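Lantibiotic dehydratase (Microbispora corallina, PDB 5EHK) probably dehydrates serine and threonine residues of the precursor peptide of the lantibiotic NAI-107, in a reaction that depends on aminoacylated tRNA. Local coordinates at residues Ala172-Leu177 against Asp292-His297; Ala180-Glu185 against Ala284-Leu289; Ala958-Asp963 against Ala1041-Arg1046; Asp963-Pro968 against Glu1048-Phe1053. One frame throughout, in Å; residues are numbered along the deposited sequence.

Contact 1: residues Ala172-Leu177 against Asp292-His297; sequences ADMEWL and DDPLQH
Leu177 lays its CD2 methyl group against the start of helix 294-306, 3.8 Å from CB of Pro294 and beside the carbonyl group of the same residue. The other branch of this leucine reaches a different partner: CD1 of Leu177 lies 3.8 Å from CD1 of Leu295, where the two side chains cross at a slant, methyl against methyl. With CG anti to the backbone N (chi1 179°), Leu177 spreads its two methyls over two consecutive residues of the facing helix. Pro294 is also touched by Met174, whose chain bends at its second and third torsions and brings SD to 3.8 Å from CB of Pro294, so that one proline carbon is shared by a sulfur and a methyl. Ala172, at the end of strand 167-172, adds a looser apolar touch with its CB 4.2 Å from CB of Leu295.

The two helices begin side by side, and each is capped by an aspartate. Asp173 OD2 accepts from Trp176 N at 2.9 Å, the donor sitting above the carboxylate plane, while Asp173 OD1 is held by Asn581. Asp293 caps the partner helix more loosely, with weak bonds from Leu295 N and Gln296 N to its two oxygens.

What joins the two helix starts is therefore apolar packing, formed by buried aliphatic groups, a thioether and a proline ring. The polar needs of the first turns are met in part by the capping aspartates, with Asn581 taking Met174 N, so the facing surfaces can remain apolar even where two helix N termini come together.

Contact 2: residues Ala180-Glu185 against Ala284-Leu289; sequences AVHRLE and ALRPPL
CG1 of Val181 lies 3.6 Å from CB of Leu285 and 3.7 Å from CG of Arg286, so a single methyl bridges two successive residues of the loop that follows strand 281-283. This apolar packing is the base on which helix 174-185 meets the loop. Leu285 in turn extends past the valine, running in the opposite direction, and sets its CD1 3.8 Å from CB of Leu184. Val298 and Val301 of helix 294-306 add to the hydrophobic layer, against Val181 and Leu285 respectively.

Charge is the second element. Arg286 is stretched out from CG to NE and passes the carboxylate of Glu185 at about a right angle. OE2 of Glu185 stands 3.2 Å from NE of Arg286, over one face of the guanidinium group, and the two planes are inclined by 61°. The attraction in this salt bridge is electrostatic rather than a directed bond, because the carboxylate oxygen sits above the flat group and not in line with a nitrogen-bound hydrogen. The same OE2 has a directed partner, a hydrogen bond with Thr283 OG1, which ties the carboxylate to the end of strand 281-283.

An aromatic neighbour completes the polar end. NE2 of His182 comes within 3.2 Å of NH2 of Arg286, near the guanidinium plane and at its edge, with the ring turned 68° from that plane.

Chemically, Arg286 has two characters here: its aliphatic part packs on Val181, while its charge is probably balanced by a buried glutamate that also bonds to Thr283.

Contact 3: residues Ala958-Asp963 against Ala1041-Arg1046; sequences AAALAD and AALESR
Leu961 and Arg1046 meet in a helix-packing arrangement within a mainly helical part of the C-terminal region, where helix 950-965 faces the break between helices 1034-1042 and 1044-1059. The central element is the flat guanidinium group of Arg1046, which lies between two leucines. Over one face sits CB of Leu961, 3.4 Å from NH2 of Arg1046; the opposite face is approached by CD2 of Leu1043, from the arginine's own segment. Both carbons are displaced toward the rim of the group rather than centred on it.

Leu961 and Arg1046 cross at about a right angle. The leucine has CG anti to its backbone N (chi1 -166°), a setting that carries CD1 along the arginine to 3.6 Å from NE of Arg1046, while CB stays over the outer end. The arginine chain is bent at its second torsion, and this bend turns its end toward helix 950-965.

Leu1043 occupies the short turn between the two helices and also makes the purely apolar touch of the contact. The charge of Arg1046 is answered from elsewhere: NE forms a salt bridge with Asp930 of helix 920-942, and NH2 a weak hydrogen bond with Ser957 O. Aliphatic carbons thus flank both faces of a charged group that Asp930 holds through NE. Beside it, CD1 of Leu1043 rests 4.0 Å from CB of Ala960.

Contact 4: residues Asp963-Pro968 against Glu1048-Phe1053; sequences DAFGPP and EAVRRF
A backbone carbonyl meets a backbone CA-H where the end of helix 950-965 lies on helix 1044-1059: Ala964 O stands 3.3 Å from CA of Arg1051, with an angle of 145° at the hydrogen. It accompanies a close approach of the two backbones, the CA atoms of Phe965 and Arg1051 being 4.9 Å apart. The small side chain of Ala964 is consistent with this closeness, its CB lying 4.0 Å from CG1 of Val1050.

Val1050 is the main apolar partner. Its CG1, anti to the backbone N (chi1 170°), points into the last turn of the facing helix, 3.9 Å from CB of Phe965 and at the edge of that ring. The ring of Phe965 packs on Leu1073 and Val1074 of helix 1068-1085 and meets Trp996. Gly966, with positive phi, is the first residue to leave the helical conformation.

Arg1051 meets the other segment mainly through its aliphatic start, near Ala964 O. Its guanidinium group turns back along its own helix and grips Glu1048 side-on: NE and NH2 of Arg1051 both donate to Glu1048 OE2, at 3.0 and 2.8 Å, nearly in the guanidinium plane. Glu1048 also pairs with Arg1052, making a three-residue salt-bridge network.

The chemistry implies a division of labour, with small and apolar groups at the buried crossing and the arginine's charge probably offset, within that network, by a glutamate one turn away on the same helix.

In the fold
Following the chain from its N terminus, helix 174-185 enters both contact 1 and contact 2. Contact 1 closes a loop by joining its start to the start of helix 294-306; contact 2 closes a smaller loop within that one, joining its later part to the segment after strand 281-283. The two touch through His297 NE2, which probably bonds to Ala284 O. Far along the chain, helix 950-965 meets the junction of helices 1034-1042 and 1044-1059 in contact 3 and helix 1044-1059 alone in contact 4; these close loops that cross along the chain and share Asp963. The centres of contacts 1 and 3 are about 74 Å apart, so the two pairs fasten separate regions, N-terminal and C-terminal.

Contact 1: residues Ala172-Leu177 against Asp292-His297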
loop_
_atom_site.group_PDB
_atom_site.type_symbol
_atom_site.label_atom_id
_atom_site.label_comp_id
_atom_site.label_asym_id
_atom_site.label_seq_id
_atom_site.Cartn_x
_atom_site.Cartn_y
_atom_site.Cartn_z
ATOM N N ALA A 172 19.967 -42.352 2.588
ATOM C CA ALA A 172 20.950 -41.387 3.028
ATOM C C ALA A 172 20.330 -40.007 3.013
ATOM O O ALA A 172 19.618 -39.670 2.084
ATOM C CB ALA A 172 22.154 -41.438 2.107
ATOM N N ASP A 173 20.570 -39.229 4.062
ATOM C CA ASP A 173 20.160 -37.826 4.110
ATOM C C ASP A 173 20.961 -37.049 3.077
ATOM O O ASP A 173 22.179 -37.221 2.990
ATOM C CB ASP A 173 20.383 -37.271 5.516
ATOM C CG ASP A 173 20.384 -35.756 5.574
ATOM O OD1 ASP A 173 19.293 -35.142 5.547
ATOM O OD2 ASP A 173 21.479 -35.175 5.721
ATOM N N MET A 174 20.285 -36.212 2.285
ATOM C CA MET A 174 20.942 -35.517 1.170
ATOM C C MET A 174 22.107 -34.640 1.608
ATOM O O MET A 174 23.143 -34.602 0.949
ATOM C CB MET A 174 19.947 -34.697 0.356
ATOM C CG MET A 174 19.146 -35.515 -0.618
ATOM S SD MET A 174 20.234 -36.217 -1.878
ATOM C CE MET A 174 20.971 -34.734 -2.533
ATOM N N GLU A 175 21.923 -33.931 2.713
ATOM C CA GLU A 175 22.974 -33.100 3.250
ATOM C C GLU A 175 24.176 -33.976 3.574
ATOM O O GLU A 175 25.311 -33.637 3.245
ATOM C CB GLU A 175 22.472 -32.360 4.486
ATOM C CG GLU A 175 23.269 -31.124 4.810
ATOM C CD GLU A 175 22.487 -30.127 5.641
ATOM O OE1 GLU A 175 21.245 -30.127 5.529
ATOM O OE2 GLU A 175 23.107 -29.324 6.375
ATOM N N TRP A 176 23.912 -35.127 4.189
ATOM C CA TRP A 176 24.958 -36.096 4.513
ATOM C C TRP A 176 25.643 -36.623 3.247
ATOM O O TRP A 176 26.864 -36.566 3.125
ATOM C CB TRP A 176 24.396 -37.240 5.385
ATOM C CG TRP A 176 25.410 -38.303 5.745
ATOM C CD1 TRP A 176 26.327 -38.256 6.759
ATOM C CD2 TRP A 176 25.618 -39.555 5.079
ATOM N NE1 TRP A 176 27.083 -39.402 6.768
ATOM C CE2 TRP A 176 26.671 -40.212 5.742
ATOM C CE3 TRP A 176 25.014 -40.183 3.990
ATOM C CZ2 TRP A 176 27.130 -41.465 5.351
ATOM C CZ3 TRP A 176 25.474 -41.422 3.601
ATOM C CH2 TRP A 176 26.518 -42.055 4.283
ATOM N N LEU A 177 24.856 -37.140 2.313
ATOM C CA LEU A 177 25.409 -37.697 1.085
ATOM C C LEU A 177 26.218 -36.681 0.286
ATOM O O LEU A 177 27.237 -37.024 -0.311
ATOM C CB LEU A 177 24.307 -38.282 0.204
ATOM C CG LEU A 177 24.830 -38.869 -1.105
ATOM C CD1 LEU A 177 25.790 -40.010 -0.810
ATOM C CD2 LEU A 177 23.671 -39.332 -1.993
ATOM N N ASP A 292 14.869 -41.970 -7.949
ATOM C CA ASP A 292 15.725 -43.064 -7.486
ATOM C C ASP A 292 16.273 -42.799 -6.091
ATOM O O ASP A 292 16.204 -41.682 -5.596
ATOM C CB ASP A 292 16.883 -43.299 -8.472
ATOM C CG ASP A 292 17.674 -44.600 -8.187
ATOM O OD1 ASP A 292 17.101 -45.538 -7.558
ATOM O OD2 ASP A 292 18.857 -44.688 -8.625
ATOM N N ASP A 293 16.822 -43.841 -5.474
ATOM C CA ASP A 293 17.590 -43.709 -4.250
ATOM C C ASP A 293 18.835 -42.907 -4.615
ATOM O O ASP A 293 19.530 -43.237 -5.586
ATOM C CB ASP A 293 17.953 -45.114 -3.735
ATOM C CG ASP A 293 18.920 -45.104 -2.545
ATOM O OD1 ASP A 293 18.912 -44.160 -1.719
ATOM O OD2 ASP A 293 19.685 -46.085 -2.428
ATOM N N PRO A 294 19.079 -41.811 -3.879
ATOM C CA PRO A 294 20.262 -40.967 -4.062
ATOM C C PRO A 294 21.559 -41.740 -3.849
ATOM O O PRO A 294 22.466 -41.597 -4.676
ATOM C CB PRO A 294 20.089 -39.861 -3.006
ATOM C CG PRO A 294 19.110 -40.419 -2.015
ATOM C CD PRO A 294 18.178 -41.260 -2.853
ATOM N N LEU A 295 21.657 -42.529 -2.774
ATOM C CA LEU A 295 22.897 -43.261 -2.487
ATOM C C LEU A 295 23.274 -44.189 -3.641
ATOM O O LEU A 295 24.426 -44.202 -4.102
ATOM C CB LEU A 295 22.784 -44.039 -1.180
ATOM C CG LEU A 295 24.045 -44.751 -0.682
ATOM C CD1 LEU A 295 25.200 -43.780 -0.497
ATOM C CD2 LEU A 295 23.755 -45.417 0.642
ATOM N N GLN A 296 22.281 -44.931 -4.124
ATOM C CA GLN A 296 22.475 -45.856 -5.223
ATOM C C GLN A 296 22.901 -45.114 -6.484
ATOM O O GLN A 296 23.718 -45.614 -7.265
ATOM C CB GLN A 296 21.210 -46.674 -5.468
ATOM C CG GLN A 296 21.412 -47.834 -6.428
ATOM C CD GLN A 296 22.458 -48.835 -5.921
ATOM O OE1 GLN A 296 22.354 -49.369 -4.803
ATOM N NE2 GLN A 296 23.464 -49.104 -6.754
ATOM N N HIS A 297 22.353 -43.915 -6.674
ATOM C CA HIS A 297 22.748 -43.080 -7.803
ATOM C C HIS A 297 24.238 -42.781 -7.798
ATOM O O HIS A 297 24.878 -42.901 -8.843
ATOM C CB HIS A 297 21.977 -41.753 -7.878
ATOM C CG HIS A 297 22.570 -40.801 -8.864
ATOM N ND1 HIS A 297 22.428 -40.963 -10.224
ATOM C CD2 HIS A 297 23.381 -39.733 -8.694
ATOM C CE1 HIS A 297 23.099 -40.013 -10.849
ATOM N NE2 HIS A 297 23.688 -39.253 -9.944
#

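Contact 2: residues Ala180-Glu185 against Ala284-Leu289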
loop_
_atom_site.group_PDB
_atom_site.type_symbol
_atom_site.label_atom_id
_atom_site.label_comp_id
_atom_site.label_asym_id
_atom_site.label_seq_id
_atom_site.Cartn_x
_atom_site.Cartn_y
_atom_site.Cartn_z
ATOM N N ALA A 180 29.932 -36.276 1.086
ATOM C CA ALA A 180 30.756 -37.302 0.464
ATOM C C ALA A 180 30.937 -37.084 -1.041
ATOM O O ALA A 180 32.021 -37.324 -1.579
ATOM C CB ALA A 180 30.181 -38.686 0.740
ATOM N N VAL A 181 29.876 -36.657 -1.722
ATOM C CA VAL A 181 29.927 -36.439 -3.166
ATOM C C VAL A 181 30.967 -35.371 -3.477
ATOM O O VAL A 181 31.706 -35.469 -4.462
ATOM C CB VAL A 181 28.545 -35.999 -3.724
ATOM C CG1 VAL A 181 28.635 -35.697 -5.208
ATOM C CG2 VAL A 181 27.471 -37.067 -3.454
ATOM N N HIS A 182 31.034 -34.370 -2.603
ATOM C CA HIS A 182 32.034 -33.307 -2.683
ATOM C C HIS A 182 33.451 -33.874 -2.655
ATOM O O HIS A 182 34.310 -33.451 -3.429
ATOM C CB HIS A 182 31.864 -32.346 -1.510
ATOM C CG HIS A 182 30.618 -31.526 -1.576
ATOM N ND1 HIS A 182 30.183 -30.748 -0.526
ATOM C CD2 HIS A 182 29.709 -31.367 -2.568
ATOM C CE1 HIS A 182 29.060 -30.139 -0.867
ATOM N NE2 HIS A 182 28.748 -30.503 -2.098
ATOM N N ARG A 183 33.683 -34.847 -1.774
ATOM C CA ARG A 183 35.005 -35.445 -1.614
ATOM C C ARG A 183 35.342 -36.240 -2.849
ATOM O O ARG A 183 36.491 -36.262 -3.278
ATOM C CB ARG A 183 35.055 -36.342 -0.379
ATOM C CG ARG A 183 35.154 -35.589 0.951
ATOM C CD ARG A 183 34.813 -36.492 2.133
ATOM N NE ARG A 183 35.654 -37.687 2.208
ATOM C CZ ARG A 183 35.357 -38.765 2.931
ATOM N NH1 ARG A 183 34.224 -38.814 3.621
ATOM N NH2 ARG A 183 36.178 -39.805 2.944
ATOM N N LEU A 184 34.335 -36.872 -3.438
ATOM C CA LEU A 184 34.522 -37.546 -4.709
ATOM C C LEU A 184 34.785 -36.536 -5.852
ATOM O O LEU A 184 35.501 -36.855 -6.809
ATOM C CB LEU A 184 33.296 -38.406 -5.021
ATOM C CG LEU A 184 33.104 -39.702 -4.222
ATOM C CD1 LEU A 184 32.085 -40.607 -4.892
ATOM C CD2 LEU A 184 34.410 -40.432 -4.046
ATOM N N GLU A 185 34.255 -35.312 -5.726
ATOM C CA GLU A 185 34.353 -34.290 -6.788
ATOM C C GLU A 185 35.746 -33.647 -6.863
ATOM O O GLU A 185 36.123 -33.063 -7.881
ATOM C CB GLU A 185 33.256 -33.208 -6.645
ATOM C CG GLU A 185 31.868 -33.601 -7.232
ATOM C CD GLU A 185 30.731 -32.592 -6.930
ATOM O OE1 GLU A 185 30.856 -31.772 -5.987
ATOM O OE2 GLU A 185 29.699 -32.634 -7.643
ATOM N N ALA A 284 27.896 -35.361 -12.563
ATOM C CA ALA A 284 26.850 -36.384 -12.554
ATOM C C ALA A 284 26.795 -37.098 -11.200
ATOM O O ALA A 284 25.797 -37.730 -10.857
ATOM C CB ALA A 284 27.065 -37.384 -13.675
ATOM N N LEU A 285 27.872 -36.970 -10.431
ATOM C CA LEU A 285 27.932 -37.537 -9.094
ATOM C C LEU A 285 26.771 -37.120 -8.191
ATOM O O LEU A 285 26.252 -37.930 -7.426
ATOM C CB LEU A 285 29.274 -37.221 -8.429
ATOM C CG LEU A 285 30.457 -37.956 -9.054
ATOM C CD1 LEU A 285 31.748 -37.535 -8.386
ATOM C CD2 LEU A 285 30.240 -39.448 -8.925
ATOM N N ARG A 286 26.370 -35.858 -8.277
ATOM C CA ARG A 286 25.259 -35.337 -7.485
ATOM C C ARG A 286 23.932 -35.945 -7.932
ATOM O O ARG A 286 23.679 -36.129 -9.134
ATOM C CB ARG A 286 25.262 -33.808 -7.551
ATOM C CG ARG A 286 26.447 -33.195 -6.819
ATOM C CD ARG A 286 26.467 -31.697 -6.929
ATOM N NE ARG A 286 27.429 -31.104 -6.008
ATOM C CZ ARG A 286 27.838 -29.839 -6.057
ATOM N NH1 ARG A 286 27.451 -29.045 -7.055
ATOM N NH2 ARG A 286 28.692 -29.381 -5.146
ATOM N N PRO A 287 23.106 -36.325 -6.952
ATOM C CA PRO A 287 21.842 -37.027 -7.188
ATOM C C PRO A 287 20.881 -36.130 -7.949
ATOM O O PRO A 287 20.660 -35.005 -7.503
ATOM C CB PRO A 287 21.318 -37.293 -5.775
ATOM C CG PRO A 287 22.506 -37.148 -4.861
ATOM C CD PRO A 287 23.358 -36.102 -5.517
ATOM N N PRO A 288 20.355 -36.600 -9.094
ATOM C CA PRO A 288 19.453 -35.831 -9.971
ATOM C C PRO A 288 18.115 -35.460 -9.329
ATOM O O PRO A 288 17.427 -34.580 -9.846
ATOM C CB PRO A 288 19.199 -36.787 -11.148
ATOM C CG PRO A 288 19.526 -38.151 -10.610
ATOM C CD PRO A 288 20.626 -37.943 -9.627
ATOM N N LEU A 289 17.768 -36.109 -8.223
ATOM C CA LEU A 289 16.438 -36.000 -7.637
ATOM C C LEU A 289 15.346 -36.341 -8.655
ATOM O O LEU A 289 14.397 -35.575 -8.864
ATOM C CB LEU A 289 16.189 -34.620 -7.019
ATOM C CG LEU A 289 17.261 -34.097 -6.076
ATOM C CD1 LEU A 289 16.775 -32.843 -5.395
ATOM C CD2 LEU A 289 17.649 -35.144 -5.061
#

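Contact 3: residues Ala958-Asp963 against Ala1041-Arg1046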
loop_
_atom_site.group_PDB
_atom_site.type_symbol
_atom_site.label_atom_id
_atom_site.label_comp_id
_atom_site.label_asym_id
_atom_site.label_seq_id
_atom_site.Cartn_x
_atom_site.Cartn_y
_atom_site.Cartn_z
ATOM N N ALA A 958 -8.117 14.860 -32.869
ATOM C CA ALA A 958 -8.206 13.429 -33.159
ATOM C C ALA A 958 -8.792 13.165 -34.537
ATOM O O ALA A 958 -8.209 12.426 -35.344
ATOM C CB ALA A 958 -9.006 12.727 -32.136
ATOM N N ALA A 959 -9.939 13.783 -34.810
ATOM C CA ALA A 959 -10.662 13.522 -36.048
ATOM C C ALA A 959 -9.865 13.982 -37.252
ATOM O O ALA A 959 -9.866 13.329 -38.306
ATOM C CB ALA A 959 -12.000 14.203 -36.021
ATOM N N ALA A 960 -9.158 15.092 -37.072
ATOM C CA ALA A 960 -8.317 15.634 -38.130
ATOM C C ALA A 960 -7.140 14.704 -38.451
ATOM O O ALA A 960 -6.742 14.588 -39.620
ATOM C CB ALA A 960 -7.818 17.009 -37.753
ATOM N N LEU A 961 -6.581 14.052 -37.428
ATOM C CA LEU A 961 -5.513 13.089 -37.665
ATOM C C LEU A 961 -6.031 11.853 -38.394
ATOM O O LEU A 961 -5.425 11.403 -39.359
ATOM C CB LEU A 961 -4.805 12.699 -36.361
ATOM C CG LEU A 961 -3.462 11.958 -36.458
ATOM C CD1 LEU A 961 -2.577 12.332 -35.279
ATOM C CD2 LEU A 961 -3.640 10.444 -36.501
ATOM N N ALA A 962 -7.146 11.303 -37.913
ATOM C CA ALA A 962 -7.809 10.169 -38.561
ATOM C C ALA A 962 -8.084 10.419 -40.033
ATOM O O ALA A 962 -7.826 9.530 -40.848
ATOM C CB ALA A 962 -9.090 9.816 -37.844
ATOM N N ASP A 963 -8.612 11.608 -40.369
ATOM C CA ASP A 963 -8.844 11.988 -41.769
ATOM C C ASP A 963 -7.513 11.906 -42.466
ATOM O O ASP A 963 -7.379 11.232 -43.472
ATOM C CB ASP A 963 -9.425 13.417 -41.918
ATOM C CG ASP A 963 -10.091 13.674 -43.313
ATOM O OD1 ASP A 963 -11.171 13.102 -43.579
ATOM O OD2 ASP A 963 -9.580 14.467 -44.135
ATOM N N ALA A 1041 -5.886 25.842 -38.816
ATOM C CA ALA A 1041 -4.588 26.277 -39.334
ATOM C C ALA A 1041 -3.467 25.651 -38.509
ATOM O O ALA A 1041 -2.477 25.146 -39.054
ATOM C CB ALA A 1041 -4.467 27.790 -39.296
ATOM N N ALA A 1042 -3.646 25.654 -37.191
ATOM C CA ALA A 1042 -2.629 25.142 -36.289
ATOM C C ALA A 1042 -2.372 23.642 -36.480
ATOM O O ALA A 1042 -1.358 23.133 -36.029
ATOM C CB ALA A 1042 -3.011 25.441 -34.843
ATOM N N LEU A 1043 -3.284 22.959 -37.174
ATOM C CA LEU A 1043 -3.191 21.525 -37.464
ATOM C C LEU A 1043 -2.729 21.153 -38.875
ATOM O O LEU A 1043 -2.705 19.977 -39.219
ATOM C CB LEU A 1043 -4.547 20.861 -37.252
ATOM C CG LEU A 1043 -5.167 20.870 -35.875
ATOM C CD1 LEU A 1043 -6.561 20.326 -36.001
ATOM C CD2 LEU A 1043 -4.373 20.001 -34.955
ATOM N N GLU A 1044 -2.417 22.130 -39.712
ATOM C CA GLU A 1044 -2.159 21.822 -41.120
ATOM C C GLU A 1044 -0.897 21.008 -41.307
ATOM O O GLU A 1044 -0.911 19.927 -41.880
ATOM C CB GLU A 1044 -2.118 23.079 -41.981
ATOM C CG GLU A 1044 -3.493 23.619 -42.267
ATOM C CD GLU A 1044 -3.465 24.827 -43.168
ATOM O OE1 GLU A 1044 -2.492 24.949 -43.955
ATOM O OE2 GLU A 1044 -4.409 25.652 -43.080
ATOM N N SER A 1045 0.198 21.583 -40.848
ATOM C CA SER A 1045 1.492 20.975 -40.947
ATOM C C SER A 1045 1.482 19.563 -40.327
ATOM O O SER A 1045 2.086 18.619 -40.849
ATOM C CB SER A 1045 2.502 21.900 -40.282
ATOM O OG SER A 1045 3.559 21.160 -39.737
ATOM N N ARG A 1046 0.748 19.376 -39.248
ATOM C CA ARG A 1046 0.728 18.040 -38.698
ATOM C C ARG A 1046 -0.196 17.115 -39.500
ATOM O O ARG A 1046 0.072 15.912 -39.623
ATOM C CB ARG A 1046 0.423 18.044 -37.193
ATOM C CG ARG A 1046 -0.955 17.570 -36.834
ATOM C CD ARG A 1046 -1.031 16.090 -36.484
ATOM N NE ARG A 1046 -2.222 15.903 -35.666
ATOM C CZ ARG A 1046 -3.464 16.056 -36.112
ATOM N NH1 ARG A 1046 -3.697 16.355 -37.377
ATOM N NH2 ARG A 1046 -4.487 15.902 -35.296
#

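Contact 4: residues Asp963-Pro968 against Glu1048-Phe1053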
loop_
_atom_site.group_PDB
_atom_site.type_symbol
_atom_site.label_atom_id
_atom_site.label_comp_id
_atom_site.label_asym_id
_atom_site.label_seq_id
_atom_site.Cartn_x
_atom_site.Cartn_y
_atom_site.Cartn_z
ATOM N N ASP A 963 -8.612 11.608 -40.369
ATOM C CA ASP A 963 -8.844 11.988 -41.769
ATOM C C ASP A 963 -7.513 11.906 -42.466
ATOM O O ASP A 963 -7.379 11.232 -43.472
ATOM C CB ASP A 963 -9.425 13.417 -41.918
ATOM C CG ASP A 963 -10.091 13.674 -43.313
ATOM O OD1 ASP A 963 -11.171 13.102 -43.579
ATOM O OD2 ASP A 963 -9.580 14.467 -44.135
ATOM N N ALA A 964 -6.503 12.512 -41.862
ATOM C CA ALA A 964 -5.243 12.752 -42.552
ATOM C C ALA A 964 -4.452 11.482 -42.866
ATOM O O ALA A 964 -3.827 11.391 -43.924
ATOM C CB ALA A 964 -4.384 13.749 -41.765
ATOM N N PHE A 965 -4.525 10.485 -41.986
ATOM C CA PHE A 965 -3.792 9.243 -42.208
ATOM C C PHE A 965 -4.212 8.628 -43.533
ATOM O O PHE A 965 -3.395 8.024 -44.244
ATOM C CB PHE A 965 -4.008 8.241 -41.084
ATOM C CG PHE A 965 -3.073 7.063 -41.144
ATOM C CD1 PHE A 965 -1.794 7.146 -40.615
ATOM C CD2 PHE A 965 -3.465 5.880 -41.736
ATOM C CE1 PHE A 965 -0.930 6.065 -40.666
ATOM C CE2 PHE A 965 -2.606 4.799 -41.796
ATOM C CZ PHE A 965 -1.339 4.888 -41.264
ATOM N N GLY A 966 -5.488 8.792 -43.867
ATOM C CA GLY A 966 -5.990 8.291 -45.129
ATOM C C GLY A 966 -6.534 6.884 -45.019
ATOM O O GLY A 966 -6.636 6.332 -43.917
ATOM N N PRO A 967 -6.886 6.295 -46.175
ATOM C CA PRO A 967 -7.495 4.965 -46.295
ATOM C C PRO A 967 -6.614 3.918 -45.627
ATOM O O PRO A 967 -5.400 4.067 -45.638
ATOM C CB PRO A 967 -7.496 4.720 -47.805
ATOM C CG PRO A 967 -6.405 5.596 -48.333
ATOM C CD PRO A 967 -6.438 6.820 -47.476
ATOM N N PRO A 968 -7.221 2.896 -45.020
ATOM C CA PRO A 968 -6.473 1.754 -44.490
ATOM C C PRO A 968 -5.744 0.943 -45.560
ATOM O O PRO A 968 -5.831 1.252 -46.750
ATOM C CB PRO A 968 -7.551 0.913 -43.799
ATOM C CG PRO A 968 -8.626 1.894 -43.431
ATOM C CD PRO A 968 -8.618 2.912 -44.554
ATOM N N GLU A 1048 -0.307 17.327 -42.673
ATOM C CA GLU A 1048 0.540 16.999 -43.800
ATOM C C GLU A 1048 1.397 15.816 -43.431
ATOM O O GLU A 1048 1.418 14.820 -44.159
ATOM C CB GLU A 1048 1.427 18.169 -44.223
ATOM C CG GLU A 1048 1.058 18.784 -45.569
ATOM C CD GLU A 1048 1.117 17.788 -46.734
ATOM O OE1 GLU A 1048 2.230 17.534 -47.253
ATOM O OE2 GLU A 1048 0.046 17.267 -47.136
ATOM N N ALA A 1049 2.064 15.910 -42.279
ATOM C CA ALA A 1049 2.965 14.864 -41.841
ATOM C C ALA A 1049 2.272 13.520 -41.722
ATOM O O ALA A 1049 2.830 12.476 -42.072
ATOM C CB ALA A 1049 3.589 15.242 -40.521
ATOM N N VAL A 1050 1.039 13.541 -41.265
ATOM C CA VAL A 1050 0.350 12.295 -41.079
ATOM C C VAL A 1050 -0.068 11.751 -42.427
ATOM O O VAL A 1050 -0.063 10.537 -42.638
ATOM C CB VAL A 1050 -0.838 12.461 -40.134
ATOM C CG1 VAL A 1050 -1.725 11.224 -40.125
ATOM C CG2 VAL A 1050 -0.316 12.714 -38.766
ATOM N N ARG A 1051 -0.406 12.649 -43.349
ATOM C CA ARG A 1051 -0.771 12.202 -44.682
ATOM C C ARG A 1051 0.389 11.416 -45.287
ATOM O O ARG A 1051 0.181 10.267 -45.710
ATOM C CB ARG A 1051 -1.197 13.357 -45.595
ATOM C CG ARG A 1051 -2.693 13.406 -45.866
ATOM C CD ARG A 1051 -3.070 14.422 -46.930
ATOM N NE ARG A 1051 -2.469 15.738 -46.681
ATOM C CZ ARG A 1051 -2.981 16.669 -45.869
ATOM N NH1 ARG A 1051 -4.129 16.434 -45.222
ATOM N NH2 ARG A 1051 -2.347 17.838 -45.704
ATOM N N ARG A 1052 1.597 11.999 -45.286
ATOM C CA ARG A 1052 2.757 11.314 -45.856
ATOM C C ARG A 1052 2.986 9.953 -45.206
ATOM O O ARG A 1052 3.168 8.954 -45.905
ATOM C CB ARG A 1052 4.042 12.144 -45.755
ATOM C CG ARG A 1052 3.828 13.621 -45.638
ATOM C CD ARG A 1052 4.607 14.390 -46.658
ATOM N NE ARG A 1052 5.632 15.249 -46.068
ATOM C CZ ARG A 1052 5.705 16.573 -46.225
ATOM N NH1 ARG A 1052 4.799 17.235 -46.936
ATOM N NH2 ARG A 1052 6.693 17.247 -45.657
ATOM N N PHE A 1053 2.977 9.932 -43.871
ATOM C CA PHE A 1053 3.183 8.727 -43.071
ATOM C C PHE A 1053 2.177 7.661 -43.520
ATOM O O PHE A 1053 2.560 6.519 -43.789
ATOM C CB PHE A 1053 3.039 9.084 -41.578
ATOM C CG PHE A 1053 3.397 7.976 -40.609
ATOM C CD1 PHE A 1053 3.469 8.249 -39.256
ATOM C CD2 PHE A 1053 3.644 6.674 -41.029
ATOM C CE1 PHE A 1053 3.788 7.249 -38.347
ATOM C CE2 PHE A 1053 3.963 5.668 -40.134
ATOM C CZ PHE A 1053 4.040 5.954 -38.791
#